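Long-range contacts in putative acyl-CoA thioester hydrolase HI0827 (Haemophilus influenzae, PDB 1YLI), which probably hydrolyses the thioester bond of long-chain fatty acyl-coenzyme A, working as a hexameric hotdog-fold thioesterase of broad specificity: residues B[68-73]-B[108-113]; B[74-79]-B[102-107]. All coordinates share one frame; numbering follows the deposited sequence.

In the fold
The two contacts sit side by side at one end of the hotdog sheet, their centres about 7 Å apart, and along the chain contact 2 lies nested inside the loop that contact 1 closes. Both are partly buried, and both tie loops to the same antiparallel sheet. Contact 1 ties the coenzyme A-binding loop after strand 58-67 to the start of strand 111-123, through an aromatic ring, a lysine and a salt bridge. In contact 2 a buried carboxylate is bound by backbone N-H groups and waters in the loop between strands 91-101 and 111-123. Backbone hydrogen bonds from K102 to G109 and E110 probably join the two directly.

Contact 1 of 2, residues B[68-73]-B[108-113]; sequences FIKPIS and IGERYC. With COA (coenzyme A), chain E.
K70 lies over one face of the Y112 ring, with CE 4.0 Å from the ring centroid and nearly on its normal, a CH-pi contact. Its NZ stays over the same face, 4.5 Å from the centroid, as a cation-pi partner, while CB rests against CE2 of the tyrosine at 3.6 Å. A bend at chi3 (71°) in the otherwise extended lysine chain helps hold the end of the side chain above the ring. Charge adds to this: NZ donates to E110 OE2 at 2.8 Å in a salt bridge that meets the carboxylate oxygen nearly along its C-O axis. At the ring edge the Y112 hydroxyl donates to P71 O, 2.6 Å from OH, in the carbonyl plane and at a C=O...O angle of 152°. The hydroxyl bond fixes the far end of the ring, and the lysine laid over its face would disfavour turning. A smaller van der Waals contact sets CD1 of I69 against the carbonyl O of C113 at 3.2 Å. The loop also lines the coenzyme A pocket, where F68 O accepts from N8P of the pantetheine arm at 3.0 Å. S90, S91 and S130 of a second subunit also hydrogen-bond to the coenzyme A, so the pocket spans a subunit interface. In the fold, Y112 and I72 pack on V100 of strand 91-101, while F68 and I72 lean on I38 of helix 35-54.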
loop_
_atom_site.group_PDB
_atom_site.type_symbol
_atom_site.label_atom_id
_atom_site.label_comp_id
_atom_site.label_asym_id
_atom_site.label_seq_id
_atom_site.Cartn_x
_atom_site.Cartn_y
_atom_site.Cartn_z
ATOM N N PHE B 68 -2.196 6.717 -25.314
ATOM C CA PHE B 68 -1.712 7.616 -24.236
ATOM C C PHE B 68 -0.789 8.617 -24.954
ATOM O O PHE B 68 0.281 8.242 -25.444
ATOM C CB PHE B 68 -0.970 6.819 -23.116
ATOM C CG PHE B 68 -1.824 5.740 -22.473
ATOM C CD1 PHE B 68 -2.672 6.045 -21.428
ATOM C CD2 PHE B 68 -1.844 4.456 -22.983
ATOM C CE1 PHE B 68 -3.479 5.071 -20.848
ATOM C CE2 PHE B 68 -2.678 3.471 -22.434
ATOM C CZ PHE B 68 -3.500 3.787 -21.389
ATOM N N ILE B 69 -1.195 9.880 -25.012
ATOM C CA ILE B 69 -0.454 10.826 -25.836
ATOM C C ILE B 69 0.744 11.499 -25.164
ATOM O O ILE B 69 1.677 11.906 -25.853
ATOM C CB ILE B 69 -1.351 11.908 -26.474
ATOM C CG1 ILE B 69 -2.004 12.800 -25.405
ATOM C CG2 ILE B 69 -2.364 11.286 -27.438
ATOM C CD1 ILE B 69 -2.242 14.272 -25.905
ATOM N N LYS B 70 0.712 11.607 -23.831
ATOM C CA LYS B 70 1.727 12.334 -23.088
ATOM C C LYS B 70 1.941 11.645 -21.739
ATOM O O LYS B 70 0.986 11.116 -21.178
ATOM C CB LYS B 70 1.288 13.800 -22.872
ATOM C CG LYS B 70 1.530 14.719 -24.094
ATOM C CD LYS B 70 1.095 16.186 -23.844
ATOM C CE LYS B 70 2.062 16.924 -22.838
ATOM N NZ LYS B 70 2.038 18.460 -22.915
ATOM N N PRO B 71 3.200 11.632 -21.239
ATOM C CA PRO B 71 3.496 10.982 -19.959
ATOM C C PRO B 71 2.969 11.772 -18.755
ATOM O O PRO B 71 2.588 12.935 -18.906
ATOM C CB PRO B 71 5.019 10.925 -19.948
ATOM C CG PRO B 71 5.461 12.039 -20.878
ATOM C CD PRO B 71 4.413 12.184 -21.882
ATOM N N ILE B 72 2.910 11.133 -17.586
ATOM C CA ILE B 72 2.517 11.809 -16.357
ATOM C C ILE B 72 3.688 11.611 -15.391
ATOM O O ILE B 72 4.309 10.525 -15.400
ATOM C CB ILE B 72 1.251 11.173 -15.806
ATOM C CG1 ILE B 72 0.140 11.233 -16.881
ATOM C CG2 ILE B 72 0.795 11.858 -14.491
ATOM C CD1 ILE B 72 -1.097 10.364 -16.510
ATOM N N SER B 73 4.020 12.644 -14.606
ATOM C CA SER B 73 5.024 12.530 -13.549
ATOM C C SER B 73 4.388 12.318 -12.175
ATOM O O SER B 73 3.281 12.768 -11.901
ATOM C CB SER B 73 5.839 13.813 -13.451
ATOM O OG SER B 73 6.581 14.045 -14.623
ATOM N N ILE B 108 4.666 24.303 -15.347
ATOM C CA ILE B 108 3.851 24.000 -14.164
ATOM C C ILE B 108 2.459 24.630 -14.246
ATOM O O ILE B 108 2.319 25.814 -14.507
ATOM C CB ILE B 108 4.608 24.340 -12.837
ATOM C CG1 ILE B 108 5.521 23.174 -12.465
ATOM C CG2 ILE B 108 3.656 24.569 -11.682
ATOM C CD1 ILE B 108 6.743 23.570 -11.716
ATOM N N GLY B 109 1.435 23.813 -14.041
ATOM C CA GLY B 109 0.065 24.292 -14.100
ATOM C C GLY B 109 -0.600 24.011 -15.434
ATOM O O GLY B 109 -1.807 24.166 -15.550
ATOM N N GLU B 110 0.178 23.582 -16.433
ATOM C CA GLU B 110 -0.391 23.232 -17.739
ATOM C C GLU B 110 -1.354 22.074 -17.589
ATOM O O GLU B 110 -1.078 21.153 -16.831
ATOM C CB GLU B 110 0.715 22.883 -18.763
ATOM C CG GLU B 110 0.296 21.859 -19.830
ATOM C CD GLU B 110 1.188 21.864 -21.074
ATOM O OE1 GLU B 110 1.280 22.931 -21.737
ATOM O OE2 GLU B 110 1.780 20.795 -21.395
ATOM N N ARG B 111 -2.459 22.126 -18.331
ATOM C CA ARG B 111 -3.438 21.046 -18.376
ATOM C C ARG B 111 -3.468 20.378 -19.742
ATOM O O ARG B 111 -3.377 21.033 -20.792
ATOM C CB ARG B 111 -4.822 21.593 -18.065
ATOM C CG ARG B 111 -4.863 22.260 -16.707
ATOM C CD ARG B 111 -6.177 22.896 -16.412
ATOM N NE ARG B 111 -5.948 24.050 -15.546
ATOM C CZ ARG B 111 -6.265 24.110 -14.251
ATOM N NH1 ARG B 111 -6.867 23.074 -13.639
ATOM N NH2 ARG B 111 -5.992 25.227 -13.572
ATOM N N TYR B 112 -3.582 19.070 -19.733
ATOM C CA TYR B 112 -3.650 18.330 -20.981
ATOM C C TYR B 112 -4.435 17.060 -20.814
ATOM O O TYR B 112 -4.634 16.586 -19.696
ATOM C CB TYR B 112 -2.248 18.022 -21.536
ATOM C CG TYR B 112 -1.337 17.226 -20.631
ATOM C CD1 TYR B 112 -0.584 17.853 -19.653
ATOM C CD2 TYR B 112 -1.226 15.847 -20.768
ATOM C CE1 TYR B 112 0.271 17.136 -18.818
ATOM C CE2 TYR B 112 -0.357 15.104 -19.947
ATOM C CZ TYR B 112 0.390 15.760 -18.977
ATOM O OH TYR B 112 1.260 15.041 -18.126
ATOM N N CYS B 113 -4.937 16.536 -21.923
ATOM C CA CYS B 113 -5.681 15.293 -21.883
ATOM C C CYS B 113 -4.759 14.144 -22.311
ATOM O O CYS B 113 -4.259 14.147 -23.419
ATOM C CB CYS B 113 -6.896 15.397 -22.797
ATOM S SG CYS B 113 -7.893 13.899 -22.755
HETATM N N1A COA E . -0.415 3.288 -31.629
HETATM C C2A COA E . 0.573 2.405 -31.991
HETATM N N3A COA E . 1.831 2.864 -32.245
HETATM C C4A COA E . 2.085 4.182 -32.102
HETATM C C5A COA E . 1.093 5.079 -31.748
HETATM C C6A COA E . -0.179 4.618 -31.491
HETATM N N6A COA E . -1.195 5.437 -31.261
HETATM N N7A COA E . 1.617 6.312 -31.728
HETATM C C8A COA E . 2.930 6.203 -32.044
HETATM N N9A COA E . 3.226 4.888 -32.290
HETATM C C1B COA E . 4.535 4.316 -32.655
HETATM C C2B COA E . 5.143 4.957 -33.892
HETATM O O2B COA E . 4.608 4.491 -35.110
HETATM C C3B COA E . 6.598 4.583 -33.686
HETATM O O3B COA E . 6.795 3.220 -33.998
HETATM P P3B COA E . 8.188 2.610 -34.512
HETATM O O7A COA E . 8.217 2.904 -36.004
HETATM O O8A COA E . 8.269 1.136 -34.295
HETATM O O9A COA E . 9.368 3.333 -33.916
HETATM C C4B COA E . 6.752 4.706 -32.177
HETATM O O4B COA E . 5.456 4.617 -31.651
HETATM C C5B COA E . 7.422 6.018 -31.774
HETATM O O5B COA E . 6.765 7.071 -32.456
HETATM P P1A COA E . 7.474 8.493 -32.491
HETATM O O1A COA E . 6.969 9.276 -33.678
HETATM O O2A COA E . 8.975 8.331 -32.453
HETATM O O3A COA E . 7.169 9.192 -31.066
HETATM P P2A COA E . 5.856 10.042 -30.796
HETATM O O4A COA E . 4.852 9.418 -31.743
HETATM O O5A COA E . 6.056 11.524 -31.027
HETATM O O6A COA E . 5.581 9.702 -29.250
HETATM C CBP COA E . 5.463 8.425 -27.259
HETATM C CCP COA E . 5.460 8.371 -28.777
HETATM C CDP COA E . 5.008 7.045 -26.745
HETATM C CEP COA E . 6.910 8.728 -26.878
HETATM C CAP COA E . 4.494 9.528 -26.770
HETATM O OAP COA E . 3.268 9.288 -27.421
HETATM C C9P COA E . 4.300 9.461 -25.270
HETATM O O9P COA E . 5.367 9.843 -24.426
HETATM N N8P COA E . 3.133 9.004 -24.800
HETATM C C7P COA E . 2.880 8.737 -23.383
HETATM C C6P COA E . 3.461 7.392 -22.981
HETATM C C5P COA E . 3.256 7.133 -21.512
HETATM O O5P COA E . 3.936 7.751 -20.679
HETATM N N4P COA E . 2.361 6.183 -21.216
HETATM C C3P COA E . 2.122 5.720 -19.864
HETATM C C2P COA E . 0.693 5.991 -19.437
HETATM S S1P COA E . 0.382 7.761 -19.341
#

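Contact 2 of 2, residues B[74-79]-B[102-107]; sequences VGDVVC and KVASEP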
loop_
_atom_site.group_PDB
_atom_site.type_symbol
_atom_site.label_atom_id
_atom_site.label_comp_id
_atom_site.label_asym_id
_atom_site.label_seq_id
_atom_site.Cartn_x
_atom_site.Cartn_y
_atom_site.Cartn_z
ATOM N N VAL B 74 5.098 11.620 -11.303
ATOM C CA VAL B 74 4.792 11.658 -9.842
ATOM C C VAL B 74 4.644 13.096 -9.314
ATOM O O VAL B 74 5.497 13.963 -9.527
ATOM C CB VAL B 74 5.859 10.857 -9.052
ATOM C CG1 VAL B 74 5.742 11.029 -7.555
ATOM C CG2 VAL B 74 5.701 9.353 -9.417
ATOM N N GLY B 75 3.533 13.324 -8.618
ATOM C CA GLY B 75 3.193 14.619 -8.058
ATOM C C GLY B 75 2.155 15.342 -8.892
ATOM O O GLY B 75 1.559 16.295 -8.408
ATOM N N ASP B 76 1.975 14.942 -10.160
ATOM C CA ASP B 76 0.976 15.617 -11.022
ATOM C C ASP B 76 -0.449 15.282 -10.518
ATOM O O ASP B 76 -0.658 14.230 -9.931
ATOM C CB ASP B 76 1.096 15.157 -12.495
ATOM C CG ASP B 76 2.363 15.668 -13.206
ATOM O OD1 ASP B 76 3.027 16.633 -12.757
ATOM O OD2 ASP B 76 2.673 15.096 -14.289
ATOM N N VAL B 77 -1.401 16.186 -10.723
ATOM C CA VAL B 77 -2.798 15.946 -10.390
ATOM C C VAL B 77 -3.457 15.301 -11.602
ATOM O O VAL B 77 -3.275 15.775 -12.727
ATOM C CB VAL B 77 -3.549 17.252 -10.075
ATOM C CG1 VAL B 77 -5.030 16.952 -9.784
ATOM C CG2 VAL B 77 -2.923 17.991 -8.886
ATOM N N VAL B 78 -4.184 14.205 -11.366
ATOM C CA VAL B 78 -4.797 13.374 -12.404
ATOM C C VAL B 78 -6.337 13.302 -12.172
ATOM O O VAL B 78 -6.815 12.918 -11.102
ATOM C CB VAL B 78 -4.183 11.958 -12.431
ATOM C CG1 VAL B 78 -4.803 11.136 -13.590
ATOM C CG2 VAL B 78 -2.675 12.022 -12.619
ATOM N N CYS B 79 -7.093 13.783 -13.152
ATOM C CA CYS B 79 -8.535 13.905 -13.073
ATOM C C CYS B 79 -9.227 12.995 -14.091
ATOM O O CYS B 79 -8.858 12.973 -15.278
ATOM C CB CYS B 79 -8.977 15.351 -13.385
ATOM S SG CYS B 79 -8.338 16.570 -12.238
ATOM N N LYS B 102 -0.127 19.765 -14.503
ATOM C CA LYS B 102 1.288 19.535 -14.297
ATOM C C LYS B 102 1.776 20.102 -12.963
ATOM O O LYS B 102 1.520 21.277 -12.647
ATOM C CB LYS B 102 2.062 20.204 -15.412
ATOM C CG LYS B 102 2.950 19.268 -16.125
ATOM C CD LYS B 102 3.171 19.741 -17.570
ATOM C CE LYS B 102 4.061 18.737 -18.276
ATOM N NZ LYS B 102 5.032 18.158 -17.314
ATOM N N VAL B 103 2.475 19.267 -12.195
ATOM C CA VAL B 103 3.117 19.732 -10.963
ATOM C C VAL B 103 4.650 19.527 -10.979
ATOM O O VAL B 103 5.388 20.435 -10.624
ATOM C CB VAL B 103 2.546 19.034 -9.729
ATOM C CG1 VAL B 103 3.395 19.386 -8.495
ATOM C CG2 VAL B 103 1.071 19.417 -9.539
ATOM N N ALA B 104 5.116 18.353 -11.406
ATOM C CA ALA B 104 6.518 18.000 -11.198
ATOM C C ALA B 104 7.478 18.783 -12.084
ATOM O O ALA B 104 8.585 19.184 -11.643
ATOM C CB ALA B 104 6.739 16.494 -11.328
ATOM N N SER B 105 7.037 19.039 -13.313
ATOM C CA SER B 105 7.890 19.616 -14.347
ATOM C C SER B 105 7.218 20.774 -15.016
ATOM O O SER B 105 5.986 20.844 -15.053
ATOM C CB SER B 105 8.210 18.570 -15.434
ATOM O OG SER B 105 9.520 18.074 -15.255
ATOM N N GLU B 106 8.051 21.663 -15.566
ATOM C CA GLU B 106 7.573 22.754 -16.393
ATOM C C GLU B 106 6.994 22.222 -17.716
ATOM O O GLU B 106 7.420 21.164 -18.186
ATOM C CB GLU B 106 8.680 23.797 -16.595
ATOM C CG GLU B 106 9.071 24.514 -15.283
ATOM C CD GLU B 106 8.126 25.666 -14.917
ATOM O OE1 GLU B 106 6.982 25.715 -15.423
ATOM O OE2 GLU B 106 8.540 26.538 -14.124
ATOM N N PRO B 107 5.975 22.907 -18.275
ATOM C CA PRO B 107 5.381 24.108 -17.677
ATOM C C PRO B 107 4.411 23.749 -16.531
ATOM O O PRO B 107 3.453 22.998 -16.735
ATOM C CB PRO B 107 4.661 24.788 -18.861
ATOM C CG PRO B 107 4.446 23.713 -19.894
ATOM C CD PRO B 107 5.293 22.507 -19.525
HETATM O O HOH W 1 3.610 15.785 -16.547
HETATM O O HOH W 2 4.995 17.423 -14.628
#
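The loop joining the adjacent antiparallel strands 91-101 and 111-123 of the hotdog sheet is held here by one carboxylate, that of D76, just before strand 77-87. Its OD1 accepts from two successive backbone N-H groups, V103 N at 2.7 Å and A104 N at 3.0 Å. Both bonds are nearly straight, but they arrive differently: A104 N comes nearly along the C-O axis, V103 N from 39° out of the carboxylate plane. With CG beside its own backbone N (chi1 -71°), the aspartate can turn OD1 to both donors. Two waters extend the grip. One donates a hydrogen bond to OD2 and the other to OD1, and each accepts from K102 NZ; the second also accepts from S105 N. The lysine thus reaches the carboxylate through water, its NZ 4.9 Å from D76 OD2, and its charge would probably help stabilise the buried anion. OD2 also accepts a hydrogen bond from S73 N. Around this polar centre, V103 CB packs on G75 O at 3.2 Å and A104 CB on V74 O at 3.3 Å. G75 has a positive phi (102°), which favours glycine. Beyond the loop, V77 joins K101 of strand 91-101 by a backbone hydrogen bond and packs on R19 and L21 of strand 15-21, while V78 faces helix 35-54 through W37 and I38.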